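Local coordinates for uncharacterized protein lp_2219 (Lactobacillus plantarum, PDB 3HFQ) that is of unknown function but folds as a seven-bladed beta-propeller of the lactonase family, which makes lactone hydrolysis conceivable though unproven, at residues Gly198-Leu203 with Thr270-Leu275; Phe194-Gln199 with Ile245-Asp250; Gln210-Lys215 with Leu226-Thr231. The protein carries 1 engineered substitution. All blocks are in the same frame, centred on the assembly; numbering follows the deposited sequence.

Contact 1: Gly198-Leu203 with Thr270-Leu275; sequences GQYAFL and TADGHL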
ATOM      1  N   GLY A 198     -14.249 -11.762  -2.131  1.00 13.22           N
ATOM      2  CA  GLY A 198     -14.682 -10.731  -1.202  1.00 14.17           C
ATOM      3  C   GLY A 198     -15.152 -11.169   0.172  1.00 15.09           C
ATOM      4  O   GLY A 198     -15.644 -10.347   0.946  1.00 17.45           O
ATOM      5  N   GLN A 199     -14.987 -12.450   0.488  1.00 10.58           N
ATOM      6  CA  GLN A 199     -15.422 -12.991   1.773  1.00 12.14           C
ATOM      7  C   GLN A 199     -14.410 -12.812   2.903  1.00 15.01           C
ATOM      8  O   GLN A 199     -14.787 -12.765   4.077  1.00 12.28           O
ATOM      9  CB  GLN A 199     -15.739 -14.480   1.618  1.00 17.18           C
ATOM     10  CG  GLN A 199     -16.888 -14.775   0.670  1.00 26.86           C
ATOM     11  CD  GLN A 199     -18.235 -14.437   1.277  1.00 42.47           C
ATOM     12  OE1 GLN A 199     -18.647 -15.037   2.271  1.00 46.28           O
ATOM     13  NE2 GLN A 199     -18.927 -13.469   0.683  1.00 44.38           N
ATOM     14  N   TYR A 200     -13.132 -12.705   2.548  1.00 15.27           N
ATOM     15  CA  TYR A 200     -12.068 -12.567   3.541  1.00 13.46           C
ATOM     16  C   TYR A 200     -11.138 -11.388   3.289  1.00 11.54           C
ATOM     17  O   TYR A 200     -10.986 -10.927   2.160  1.00 14.12           O
ATOM     18  CB  TYR A 200     -11.220 -13.844   3.572  1.00 10.98           C
ATOM     19  CG  TYR A 200     -12.009 -15.091   3.894  1.00 13.57           C
ATOM     20  CD1 TYR A 200     -12.201 -15.495   5.214  1.00 14.46           C
ATOM     21  CD2 TYR A 200     -12.603 -15.842   2.881  1.00 14.32           C
ATOM     22  CE1 TYR A 200     -12.973 -16.615   5.521  1.00 16.55           C
ATOM     23  CE2 TYR A 200     -13.378 -16.965   3.177  1.00 16.66           C
ATOM     24  CZ  TYR A 200     -13.558 -17.343   4.500  1.00 16.74           C
ATOM     25  OH  TYR A 200     -14.334 -18.440   4.801  1.00 21.62           O
ATOM     26  N   ALA A 201     -10.520 -10.907   4.362  1.00  9.20           N
ATOM     27  CA  ALA A 201      -9.561  -9.817   4.272  1.00 12.91           C
ATOM     28  C   ALA A 201      -8.391 -10.212   5.159  1.00 13.33           C
ATOM     29  O   ALA A 201      -8.575 -10.874   6.178  1.00 13.11           O
ATOM     30  CB  ALA A 201     -10.178  -8.505   4.764  1.00 11.07           C
ATOM     31  N   PHE A 202      -7.190  -9.813   4.765  1.00  9.24           N
ATOM     32  CA  PHE A 202      -5.994 -10.130   5.528  1.00  8.86           C
ATOM     33  C   PHE A 202      -5.383  -8.801   5.925  1.00  7.89           C
ATOM     34  O   PHE A 202      -5.046  -7.977   5.074  1.00  8.07           O
ATOM     35  CB  PHE A 202      -5.061 -10.976   4.662  1.00  7.88           C
ATOM     36  CG  PHE A 202      -5.721 -12.226   4.150  1.00 12.02           C
ATOM     37  CD1 PHE A 202      -5.861 -13.344   4.974  1.00 13.25           C
ATOM     38  CD2 PHE A 202      -6.292 -12.254   2.883  1.00 13.78           C
ATOM     39  CE1 PHE A 202      -6.567 -14.469   4.538  1.00 12.63           C
ATOM     40  CE2 PHE A 202      -6.999 -13.372   2.440  1.00 18.32           C
ATOM     41  CZ  PHE A 202      -7.137 -14.482   3.272  1.00 15.23           C
ATOM     42  N   LEU A 203      -5.267  -8.600   7.232  1.00  9.88           N
ATOM     43  CA  LEU A 203      -4.775  -7.349   7.795  1.00  8.37           C
ATOM     44  C   LEU A 203      -3.361  -7.433   8.353  1.00  9.85           C
ATOM     45  O   LEU A 203      -3.062  -8.273   9.202  1.00  8.92           O
ATOM     46  CB  LEU A 203      -5.740  -6.910   8.901  1.00  6.51           C
ATOM     47  CG  LEU A 203      -5.433  -5.688   9.761  1.00 10.43           C
ATOM     48  CD1 LEU A 203      -5.639  -4.410   8.958  1.00  7.12           C
ATOM     49  CD2 LEU A 203      -6.353  -5.705  10.978  1.00 13.58           C
ATOM     50  N   THR A 270      -5.543 -21.230   2.916  1.00 15.90           N
ATOM     51  CA  THR A 270      -6.335 -22.440   2.802  1.00 18.30           C
ATOM     52  C   THR A 270      -7.767 -22.198   3.260  1.00 19.76           C
ATOM     53  O   THR A 270      -8.249 -21.068   3.222  1.00 21.77           O
ATOM     54  CB  THR A 270      -5.684 -23.602   3.590  1.00 17.39           C
ATOM     55  OG1 THR A 270      -5.493 -23.220   4.959  1.00 14.12           O
ATOM     56  CG2 THR A 270      -4.328 -23.948   2.974  1.00 16.87           C
ATOM     57  N   ALA A 271      -8.441 -23.258   3.691  1.00 18.79           N
ATOM     58  CA  ALA A 271      -9.829 -23.168   4.126  1.00 16.76           C
ATOM     59  C   ALA A 271     -10.152 -22.072   5.140  1.00 13.14           C
ATOM     60  O   ALA A 271      -9.403 -21.830   6.082  1.00 14.20           O
ATOM     61  CB  ALA A 271     -10.283 -24.517   4.677  1.00 14.43           C
ATOM     62  N   ASP A 272     -11.294 -21.426   4.932  1.00 15.43           N
ATOM     63  CA  ASP A 272     -11.789 -20.381   5.818  1.00 17.17           C
ATOM     64  C   ASP A 272     -10.764 -19.334   6.254  1.00 17.62           C
ATOM     65  O   ASP A 272     -10.664 -19.007   7.439  1.00 13.17           O
ATOM     66  CB  ASP A 272     -12.429 -21.027   7.050  1.00 21.01           C
ATOM     67  CG  ASP A 272     -13.509 -22.036   6.682  1.00 32.97           C
ATOM     68  OD1 ASP A 272     -14.443 -21.665   5.937  1.00 35.50           O
ATOM     69  OD2 ASP A 272     -13.425 -23.198   7.134  1.00 36.45           O
ATOM     70  N   GLY A 273     -10.012 -18.816   5.288  1.00 17.14           N
ATOM     71  CA  GLY A 273      -9.023 -17.787   5.560  1.00 13.98           C
ATOM     72  C   GLY A 273      -7.786 -18.165   6.356  1.00 17.68           C
ATOM     73  O   GLY A 273      -7.044 -17.282   6.783  1.00 14.74           O
ATOM     74  N   HIS A 274      -7.541 -19.454   6.562  1.00 10.67           N
ATOM     75  CA  HIS A 274      -6.364 -19.849   7.326  1.00 10.70           C
ATOM     76  C   HIS A 274      -5.070 -19.623   6.549  1.00 13.11           C
ATOM     77  O   HIS A 274      -5.032 -19.762   5.325  1.00 11.82           O
ATOM     78  CB  HIS A 274      -6.469 -21.309   7.771  1.00 13.24           C
ATOM     79  CG  HIS A 274      -7.423 -21.523   8.908  1.00 18.15           C
ATOM     80  ND1 HIS A 274      -8.792 -21.497   8.746  1.00 22.91           N
ATOM     81  CD2 HIS A 274      -7.203 -21.739  10.225  1.00 18.22           C
ATOM     82  CE1 HIS A 274      -9.374 -21.687   9.917  1.00 24.20           C
ATOM     83  NE2 HIS A 274      -8.436 -21.836  10.833  1.00 18.99           N
ATOM     84  N   LEU A 275      -4.015 -19.269   7.278  1.00  9.28           N
ATOM     85  CA  LEU A 275      -2.708 -18.995   6.691  1.00 12.27           C
ATOM     86  C   LEU A 275      -1.616 -19.938   7.193  1.00 12.45           C
ATOM     87  O   LEU A 275      -1.594 -20.315   8.366  1.00 14.17           O
ATOM     88  CB  LEU A 275      -2.295 -17.556   7.006  1.00 11.09           C
ATOM     89  CG  LEU A 275      -3.275 -16.461   6.585  1.00 11.79           C
ATOM     90  CD1 LEU A 275      -2.767 -15.111   7.076  1.00 10.22           C
ATOM     91  CD2 LEU A 275      -3.427 -16.470   5.074  1.00  7.58           C
TER

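Contact 2: Phe194-Gln199 with Ile245-Asp250; sequences FSPDGQ and IRLSHD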
ATOM      1  N   PHE A 194      -8.285  -7.770   0.312  1.00 11.47           N
ATOM      2  CA  PHE A 194      -9.423  -8.682   0.270  1.00 12.97           C
ATOM      3  C   PHE A 194      -9.198  -9.852  -0.676  1.00 13.66           C
ATOM      4  O   PHE A 194      -8.452  -9.745  -1.651  1.00 10.19           O
ATOM      5  CB  PHE A 194     -10.696  -7.948  -0.181  1.00 10.87           C
ATOM      6  CG  PHE A 194     -11.383  -7.180   0.911  1.00 12.08           C
ATOM      7  CD1 PHE A 194     -11.064  -5.851   1.157  1.00 11.84           C
ATOM      8  CD2 PHE A 194     -12.362  -7.789   1.687  1.00 13.22           C
ATOM      9  CE1 PHE A 194     -11.716  -5.137   2.163  1.00 12.85           C
ATOM     10  CE2 PHE A 194     -13.020  -7.081   2.696  1.00 12.02           C
ATOM     11  CZ  PHE A 194     -12.698  -5.760   2.933  1.00  9.65           C
ATOM     12  N   SER A 195      -9.868 -10.960  -0.382  1.00 12.03           N
ATOM     13  CA  SER A 195      -9.791 -12.159  -1.207  1.00 12.94           C
ATOM     14  C   SER A 195     -10.613 -11.907  -2.469  1.00 11.30           C
ATOM     15  O   SER A 195     -11.490 -11.045  -2.483  1.00 10.81           O
ATOM     16  CB  SER A 195     -10.370 -13.357  -0.451  1.00 13.24           C
ATOM     17  OG  SER A 195     -11.749 -13.158  -0.168  1.00 16.59           O
ATOM     18  N   PRO A 196     -10.348 -12.668  -3.541  1.00 14.68           N
ATOM     19  CA  PRO A 196     -11.066 -12.524  -4.813  1.00 18.66           C
ATOM     20  C   PRO A 196     -12.591 -12.622  -4.702  1.00 18.19           C
ATOM     21  O   PRO A 196     -13.308 -11.926  -5.421  1.00 19.07           O
ATOM     22  CB  PRO A 196     -10.475 -13.642  -5.672  1.00 23.16           C
ATOM     23  CG  PRO A 196      -9.085 -13.782  -5.136  1.00 20.25           C
ATOM     24  CD  PRO A 196      -9.311 -13.709  -3.643  1.00 15.83           C
ATOM     25  N   ASP A 197     -13.091 -13.483  -3.816  1.00 16.48           N
ATOM     26  CA  ASP A 197     -14.540 -13.620  -3.665  1.00 20.16           C
ATOM     27  C   ASP A 197     -15.119 -12.610  -2.677  1.00 18.15           C
ATOM     28  O   ASP A 197     -16.322 -12.606  -2.414  1.00 14.28           O
ATOM     29  CB  ASP A 197     -14.925 -15.049  -3.246  1.00 20.38           C
ATOM     30  CG  ASP A 197     -14.348 -15.454  -1.900  1.00 24.97           C
ATOM     31  OD1 ASP A 197     -13.739 -14.608  -1.210  1.00 17.32           O
ATOM     32  OD2 ASP A 197     -14.515 -16.636  -1.528  1.00 23.68           O
ATOM     33  N   GLY A 198     -14.249 -11.762  -2.131  1.00 13.22           N
ATOM     34  CA  GLY A 198     -14.682 -10.731  -1.202  1.00 14.17           C
ATOM     35  C   GLY A 198     -15.152 -11.169   0.172  1.00 15.09           C
ATOM     36  O   GLY A 198     -15.644 -10.347   0.946  1.00 17.45           O
ATOM     37  N   GLN A 199     -14.987 -12.450   0.488  1.00 10.58           N
ATOM     38  CA  GLN A 199     -15.422 -12.991   1.773  1.00 12.14           C
ATOM     39  C   GLN A 199     -14.410 -12.812   2.903  1.00 15.01           C
ATOM     40  O   GLN A 199     -14.787 -12.765   4.077  1.00 12.28           O
ATOM     41  CB  GLN A 199     -15.739 -14.480   1.618  1.00 17.18           C
ATOM     42  CG  GLN A 199     -16.888 -14.775   0.670  1.00 26.86           C
ATOM     43  CD  GLN A 199     -18.235 -14.437   1.277  1.00 42.47           C
ATOM     44  OE1 GLN A 199     -18.647 -15.037   2.271  1.00 46.28           O
ATOM     45  NE2 GLN A 199     -18.927 -13.469   0.683  1.00 44.38           N
ATOM     46  N   ILE A 245       1.157  -5.686   2.031  1.00  9.82           N
ATOM     47  CA  ILE A 245       0.543  -7.008   1.998  1.00 12.10           C
ATOM     48  C   ILE A 245      -0.171  -7.182   0.657  1.00 14.94           C
ATOM     49  O   ILE A 245      -0.922  -6.308   0.223  1.00  9.41           O
ATOM     50  CB  ILE A 245      -0.433  -7.191   3.198  1.00 10.37           C
ATOM     51  CG1 ILE A 245      -0.984  -8.619   3.218  1.00 11.36           C
ATOM     52  CG2 ILE A 245      -1.551  -6.167   3.135  1.00  8.28           C
ATOM     53  CD1 ILE A 245      -1.647  -8.985   4.543  1.00  8.21           C
ATOM     54  N   ARG A 246       0.091  -8.304  -0.008  1.00 10.63           N
ATOM     55  CA  ARG A 246      -0.496  -8.580  -1.321  1.00  9.51           C
ATOM     56  C   ARG A 246      -1.056  -9.994  -1.411  1.00 14.00           C
ATOM     57  O   ARG A 246      -0.603 -10.894  -0.713  1.00  8.60           O
ATOM     58  CB  ARG A 246       0.564  -8.419  -2.410  1.00 12.04           C
ATOM     59  CG  ARG A 246       1.317  -7.103  -2.374  1.00 11.03           C
ATOM     60  CD  ARG A 246       0.460  -5.952  -2.870  1.00  9.86           C
ATOM     61  NE  ARG A 246       1.261  -4.741  -3.008  1.00 12.46           N
ATOM     62  CZ  ARG A 246       0.782  -3.563  -3.391  1.00 13.90           C
ATOM     63  NH1 ARG A 246      -0.509  -3.430  -3.677  1.00 12.56           N
ATOM     64  NH2 ARG A 246       1.599  -2.521  -3.494  1.00 12.91           N
ATOM     65  N   LEU A 247      -2.027 -10.190  -2.295  1.00 14.58           N
ATOM     66  CA  LEU A 247      -2.634 -11.502  -2.474  1.00 12.31           C
ATOM     67  C   LEU A 247      -2.648 -11.833  -3.961  1.00 13.67           C
ATOM     68  O   LEU A 247      -2.975 -10.981  -4.786  1.00 14.99           O
ATOM     69  CB  LEU A 247      -4.066 -11.489  -1.933  1.00 16.34           C
ATOM     70  CG  LEU A 247      -4.848 -12.804  -1.908  1.00 16.36           C
ATOM     71  CD1 LEU A 247      -4.253 -13.743  -0.864  1.00 10.99           C
ATOM     72  CD2 LEU A 247      -6.308 -12.512  -1.577  1.00 15.89           C
ATOM     73  N   SER A 248      -2.286 -13.063  -4.308  1.00 12.16           N
ATOM     74  CA  SER A 248      -2.280 -13.462  -5.713  1.00 14.72           C
ATOM     75  C   SER A 248      -3.701 -13.392  -6.267  1.00 11.44           C
ATOM     76  O   SER A 248      -4.670 -13.465  -5.513  1.00 12.06           O
ATOM     77  CB  SER A 248      -1.717 -14.880  -5.866  1.00 15.79           C
ATOM     78  OG  SER A 248      -2.445 -15.810  -5.089  1.00 14.64           O
ATOM     79  N   HIS A 249      -3.816 -13.247  -7.583  1.00 13.44           N
ATOM     80  CA  HIS A 249      -5.114 -13.143  -8.243  1.00 19.56           C
ATOM     81  C   HIS A 249      -6.030 -14.331  -7.958  1.00 17.69           C
ATOM     82  O   HIS A 249      -7.245 -14.171  -7.855  1.00 15.00           O
ATOM     83  CB  HIS A 249      -4.923 -13.006  -9.756  1.00 28.19           C
ATOM     84  CG  HIS A 249      -6.172 -12.629 -10.491  1.00 40.31           C
ATOM     85  ND1 HIS A 249      -6.702 -11.353 -10.451  1.00 47.15           N
ATOM     86  CD2 HIS A 249      -7.005 -13.356 -11.268  1.00 45.10           C
ATOM     87  CE1 HIS A 249      -7.803 -11.317 -11.174  1.00 49.03           C
ATOM     88  NE2 HIS A 249      -8.014 -12.518 -11.682  1.00 48.55           N
ATOM     89  N   ASP A 250      -5.450 -15.519  -7.839  1.00 15.60           N
ATOM     90  CA  ASP A 250      -6.242 -16.711  -7.562  1.00 23.41           C
ATOM     91  C   ASP A 250      -6.597 -16.812  -6.078  1.00 22.32           C
ATOM     92  O   ASP A 250      -7.376 -17.672  -5.678  1.00 20.95           O
ATOM     93  CB  ASP A 250      -5.493 -17.968  -8.031  1.00 21.87           C
ATOM     94  CG  ASP A 250      -4.103 -18.090  -7.431  1.00 27.84           C
ATOM     95  OD1 ASP A 250      -3.308 -18.914  -7.940  1.00 29.22           O
ATOM     96  OD2 ASP A 250      -3.803 -17.377  -6.452  1.00 20.72           O
TER

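Contact 3: Gln210-Lys215 with Leu226-Thr231; sequences QIASLK and LGIVKT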
ATOM      1  N   GLN A 210       2.376  -9.168  12.742  1.00 12.93           N
ATOM      2  CA  GLN A 210       1.373 -10.222  12.646  1.00 15.61           C
ATOM      3  C   GLN A 210       0.402  -9.964  11.503  1.00 11.96           C
ATOM      4  O   GLN A 210       0.338  -8.862  10.960  1.00 12.07           O
ATOM      5  CB  GLN A 210       0.551 -10.293  13.936  1.00 14.74           C
ATOM      6  CG  GLN A 210       1.318 -10.648  15.188  1.00 15.56           C
ATOM      7  CD  GLN A 210       0.437 -10.612  16.423  1.00 20.18           C
ATOM      8  OE1 GLN A 210      -0.162  -9.585  16.742  1.00 19.47           O
ATOM      9  NE2 GLN A 210       0.357 -11.733  17.126  1.00 15.89           N
ATOM     10  N   ILE A 211      -0.352 -10.994  11.139  1.00  8.11           N
ATOM     11  CA  ILE A 211      -1.377 -10.854  10.118  1.00  8.71           C
ATOM     12  C   ILE A 211      -2.647 -11.433  10.717  1.00 10.83           C
ATOM     13  O   ILE A 211      -2.636 -12.526  11.280  1.00 10.41           O
ATOM     14  CB  ILE A 211      -1.068 -11.629   8.816  1.00 10.85           C
ATOM     15  CG1 ILE A 211       0.124 -10.998   8.091  1.00 15.00           C
ATOM     16  CG2 ILE A 211      -2.300 -11.588   7.893  1.00  9.69           C
ATOM     17  CD1 ILE A 211       0.498 -11.705   6.792  1.00 17.57           C
ATOM     18  N   ALA A 212      -3.738 -10.688  10.615  1.00 10.60           N
ATOM     19  CA  ALA A 212      -5.012 -11.152  11.131  1.00 12.17           C
ATOM     20  C   ALA A 212      -5.893 -11.542   9.953  1.00 13.16           C
ATOM     21  O   ALA A 212      -6.010 -10.785   8.986  1.00 11.86           O
ATOM     22  CB  ALA A 212      -5.682 -10.046  11.940  1.00 14.30           C
ATOM     23  N   SER A 213      -6.482 -12.733  10.007  1.00  9.41           N
ATOM     24  CA  SER A 213      -7.389 -13.148   8.946  1.00 12.85           C
ATOM     25  C   SER A 213      -8.758 -12.675   9.417  1.00 13.22           C
ATOM     26  O   SER A 213      -9.118 -12.878  10.578  1.00 13.69           O
ATOM     27  CB  SER A 213      -7.395 -14.673   8.774  1.00 14.80           C
ATOM     28  OG  SER A 213      -6.226 -15.129   8.119  1.00 18.85           O
ATOM     29  N   LEU A 214      -9.514 -12.038   8.527  1.00 10.56           N
ATOM     30  CA  LEU A 214     -10.834 -11.526   8.880  1.00 12.89           C
ATOM     31  C   LEU A 214     -11.894 -12.005   7.903  1.00 14.59           C
ATOM     32  O   LEU A 214     -11.616 -12.180   6.715  1.00 11.78           O
ATOM     33  CB  LEU A 214     -10.838  -9.994   8.850  1.00  9.86           C
ATOM     34  CG  LEU A 214      -9.688  -9.233   9.516  1.00 12.42           C
ATOM     35  CD1 LEU A 214      -9.784  -7.763   9.138  1.00 13.37           C
ATOM     36  CD2 LEU A 214      -9.744  -9.420  11.031  1.00 12.45           C
ATOM     37  N   LYS A 215     -13.103 -12.221   8.411  1.00  9.68           N
ATOM     38  CA  LYS A 215     -14.224 -12.612   7.568  1.00  8.18           C
ATOM     39  C   LYS A 215     -15.010 -11.319   7.370  1.00 11.75           C
ATOM     40  O   LYS A 215     -15.289 -10.607   8.335  1.00 14.02           O
ATOM     41  CB  LYS A 215     -15.108 -13.646   8.276  1.00 14.52           C
ATOM     42  CG  LYS A 215     -16.344 -14.062   7.480  1.00 14.62           C
ATOM     43  CD  LYS A 215     -15.986 -14.959   6.300  1.00 21.84           C
ATOM     44  CE  LYS A 215     -17.195 -15.231   5.408  1.00 25.65           C
ATOM     45  NZ  LYS A 215     -17.652 -13.995   4.708  1.00 23.29           N
ATOM     46  N   LEU A 226     -10.708 -13.904  12.559  1.00 13.16           N
ATOM     47  CA  LEU A 226     -10.651 -15.366  12.522  1.00 20.08           C
ATOM     48  C   LEU A 226      -9.436 -15.989  13.206  1.00 30.89           C
ATOM     49  O   LEU A 226      -9.565 -16.954  13.962  1.00 34.90           O
ATOM     50  CB  LEU A 226     -10.702 -15.846  11.070  1.00 22.40           C
ATOM     51  CG  LEU A 226     -12.066 -16.093  10.422  1.00 27.03           C
ATOM     52  CD1 LEU A 226     -13.170 -15.307  11.121  1.00 25.89           C
ATOM     53  CD2 LEU A 226     -11.965 -15.736   8.951  1.00 20.78           C
ATOM     54  N   GLY A 227      -8.258 -15.448  12.924  1.00 26.61           N
ATOM     55  CA  GLY A 227      -7.037 -15.970  13.512  1.00 27.53           C
ATOM     56  C   GLY A 227      -5.882 -15.015  13.284  1.00 23.94           C
ATOM     57  O   GLY A 227      -6.021 -14.037  12.550  1.00 22.33           O
ATOM     58  N   ILE A 228      -4.742 -15.292  13.911  1.00 16.16           N
ATOM     59  CA  ILE A 228      -3.564 -14.440  13.773  1.00 15.87           C
ATOM     60  C   ILE A 228      -2.291 -15.275  13.637  1.00 17.32           C
ATOM     61  O   ILE A 228      -2.138 -16.302  14.301  1.00 15.90           O
ATOM     62  CB  ILE A 228      -3.412 -13.502  15.000  1.00 24.06           C
ATOM     63  CG1 ILE A 228      -4.626 -12.573  15.104  1.00 28.13           C
ATOM     64  CG2 ILE A 228      -2.130 -12.688  14.886  1.00 19.96           C
ATOM     65  CD1 ILE A 228      -4.545 -11.577  16.247  1.00 29.81           C
ATOM     66  N   VAL A 229      -1.387 -14.837  12.766  1.00 13.68           N
ATOM     67  CA  VAL A 229      -0.115 -15.530  12.558  1.00 13.46           C
ATOM     68  C   VAL A 229       1.016 -14.511  12.615  1.00 13.58           C
ATOM     69  O   VAL A 229       0.786 -13.323  12.392  1.00 12.80           O
ATOM     70  CB  VAL A 229      -0.065 -16.251  11.183  1.00 13.16           C
ATOM     71  CG1 VAL A 229      -1.074 -17.395  11.155  1.00 16.27           C
ATOM     72  CG2 VAL A 229      -0.356 -15.264  10.057  1.00 13.67           C
ATOM     73  N   LYS A 230       2.230 -14.968  12.921  1.00 15.67           N
ATOM     74  CA  LYS A 230       3.383 -14.067  12.983  1.00 19.89           C
ATOM     75  C   LYS A 230       4.014 -13.961  11.601  1.00 15.10           C
ATOM     76  O   LYS A 230       3.932 -14.894  10.805  1.00 14.10           O
ATOM     77  CB  LYS A 230       4.417 -14.573  13.999  1.00 24.37           C
ATOM     78  CG  LYS A 230       3.883 -14.645  15.426  1.00 26.45           C
ATOM     79  CD  LYS A 230       4.948 -15.067  16.439  1.00 38.27           C
ATOM     80  CE  LYS A 230       5.900 -13.928  16.781  1.00 48.10           C
ATOM     81  NZ  LYS A 230       6.830 -14.297  17.891  1.00 54.02           N
ATOM     82  N   THR A 231       4.647 -12.826  11.315  1.00 13.42           N
ATOM     83  CA  THR A 231       5.264 -12.625  10.009  1.00 11.80           C
ATOM     84  C   THR A 231       6.778 -12.811  10.039  1.00 13.96           C
ATOM     85  O   THR A 231       7.439 -12.696   9.008  1.00 14.25           O
ATOM     86  CB  THR A 231       4.942 -11.223   9.445  1.00 10.28           C
ATOM     87  OG1 THR A 231       5.572 -10.219  10.249  1.00 11.94           O
ATOM     88  CG2 THR A 231       3.431 -10.984   9.448  1.00 13.52           C
TER

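Contact 1: Gly198-Leu203 with Thr270-Leu275
The Tyr200 ring has the backbone of Gly273 over one face and the side chain of Lys215, in a cation-pi contact, over the other. On the Gly273 side the amide N stands 3.7 Å above the ring plane, displaced toward the rim. The CA of Gly273 lies 4.3 Å from the centroid of the Tyr200 ring and 25° off its normal, a CH-pi contact made by a residue with no side chain to keep the ring at a distance. The Phe202 ring is met differently: Gly273 O comes in at its edge, in the ring plane, 3.6 Å from Phe202 CE1. One glycine therefore meets two rings, its N and CA over a face and its O at an edge. As residues two apart on strand 200-205, the two aromatic groups lean to the same side. That strand belongs to one propeller blade, and residues 270-275 form the tight link between strands 263-269 and 275-282 of the next, so the packing crosses a blade-blade interface. Asp272 and Gly273 both have positive phi, in the region of a type I' turn, and the turn is closed by His274 N bonding to Ala271 O at 3.1 Å. The same Ala271 O also accepts from His274 ND1 at 2.8 Å, which ties the imidazole back onto the turn. Beyond the glycine, Leu275 CD2 lies 3.8 Å from Phe202 CE1, an apolar contact next to Val269 and Ser213. At the more open end, Tyr200 OH approaches Asp272 CA to 3.4 Å, with the carboxylate turned well out of the ring plane.

Contact 2: Phe194-Gln199 with Ile245-Asp250
Pro196 and Leu247 meet where two equivalent turns of adjacent propeller blades lie side by side, each following the first strand of its blade. The turn from Ser195 to Gly198 is a type I beta turn by its backbone angles, closed by a bond from Gly198 N to Ser195 O (2.9 Å). Asp197 OD1 fastens it from within, accepting from two donors. Ser195 OG reaches it at 2.7 Å nearly along the C-O axis, whereas Gln199 N, 3.0 Å away, comes from above the carboxylate plane and completes an Asx turn. In the second blade Ser248 OG and Asp250 OD2 are placed alike, although their separation is too short to be relied on, and Asp250 OD2 takes the backbone N of His252. No hydrogen bond crosses between the turns; the contact is carried by Leu247 and the proline ring. With CG anti to the backbone N (chi1 -175°), Leu247 extends toward residues 194-196, and its CD2 is the branch that touches. That methyl lies 3.5 Å from Ser195 CA and also meets Phe194 O. It is 3.8 Å from Pro196 CD, the two side chains crossing at about a right angle. The neighbouring ring atom of Pro196, CG, rests 3.3 Å from His249 O. Below this largely exposed contact, Leu247 also packs on Val193 of strand 189-194 and Leu254 of strand 253-259, while Ile245 continues the blade-to-blade packing against Val193 and Phe202.

Contact 3: Gln210-Lys215 with Leu226-Thr231
Gln210 lies across Ile228, and its amide NE2 is 3.5 Å from Ile228 CG2. Here the glutamine chain runs extended past CG (chi2 177°), so CB, CG and the amide all pass this one methyl, while OE1 bonds to the hydroxyl of Ser208. Ile211 then pairs with Val229 through two backbone hydrogen bonds, Ile211 N to Val229 O at 2.9 Å and Val229 N to Ile211 O at 3.0 Å. On the Ile211 side of the sheet its CB packs against Val229 CG2, while its CG1 is 3.6 Å from Thr231 CG2, the two chains crossing at about a right angle. Thr231 presents that methyl to the isoleucine because its hydroxyl takes the place between N and carbonyl carbon (chi1 67°) and bonds instead to Asn258 ND2. These residues belong to the hairpin of strands 210-217 and 222-230, the third and fourth strands of a four-stranded propeller blade, with 222-230 at its edge; their axes run 160° apart here and so are nearly antiparallel. Ala212 faces Ile228 in a non-hydrogen-bonded pair, its small CB 4.2 Å from Ile228 CG1. At Ser213 the register slips: Leu226 and Gly227 both lie opposite this single residue, a classic beta bulge. Ser213 N bonds to Gly227 O at 2.9 Å, whereas Ser213 O accepts from Leu226 N at 2.7 Å. Ser213 OG turns to Gly273 O in the neighbouring blade, beside Leu275, which also touches Ile211 and Val229. Past Leu214, which packs on Leu203, both methyls of Leu226, CD1 and CD2, lie against Lys215 CB at 3.8 Å. The lysine chain bends away beyond them, carrying NZ to Gln199 OE1.

Strand 189-194 leads into the turn at 194-199, where contact 2 begins. Gly198 and Gln199 are shared with contact 1, which opens on strand 200-205. The chain then runs through the hairpin of contact 3, closing a short loop within one blade, before crossing to the next. Residues 245-250 close contact 2 and, later, 270-275 close contact 1. Contact 3 is thus nested within both longer loops, and contacts 1 and 2 cross: contact 1 starts inside the span of contact 2 and ends beyond it. Contacts 1 and 2, centres about 8 Å apart, join the same two blades, while contact 3 pairs the third and fourth strands of the first.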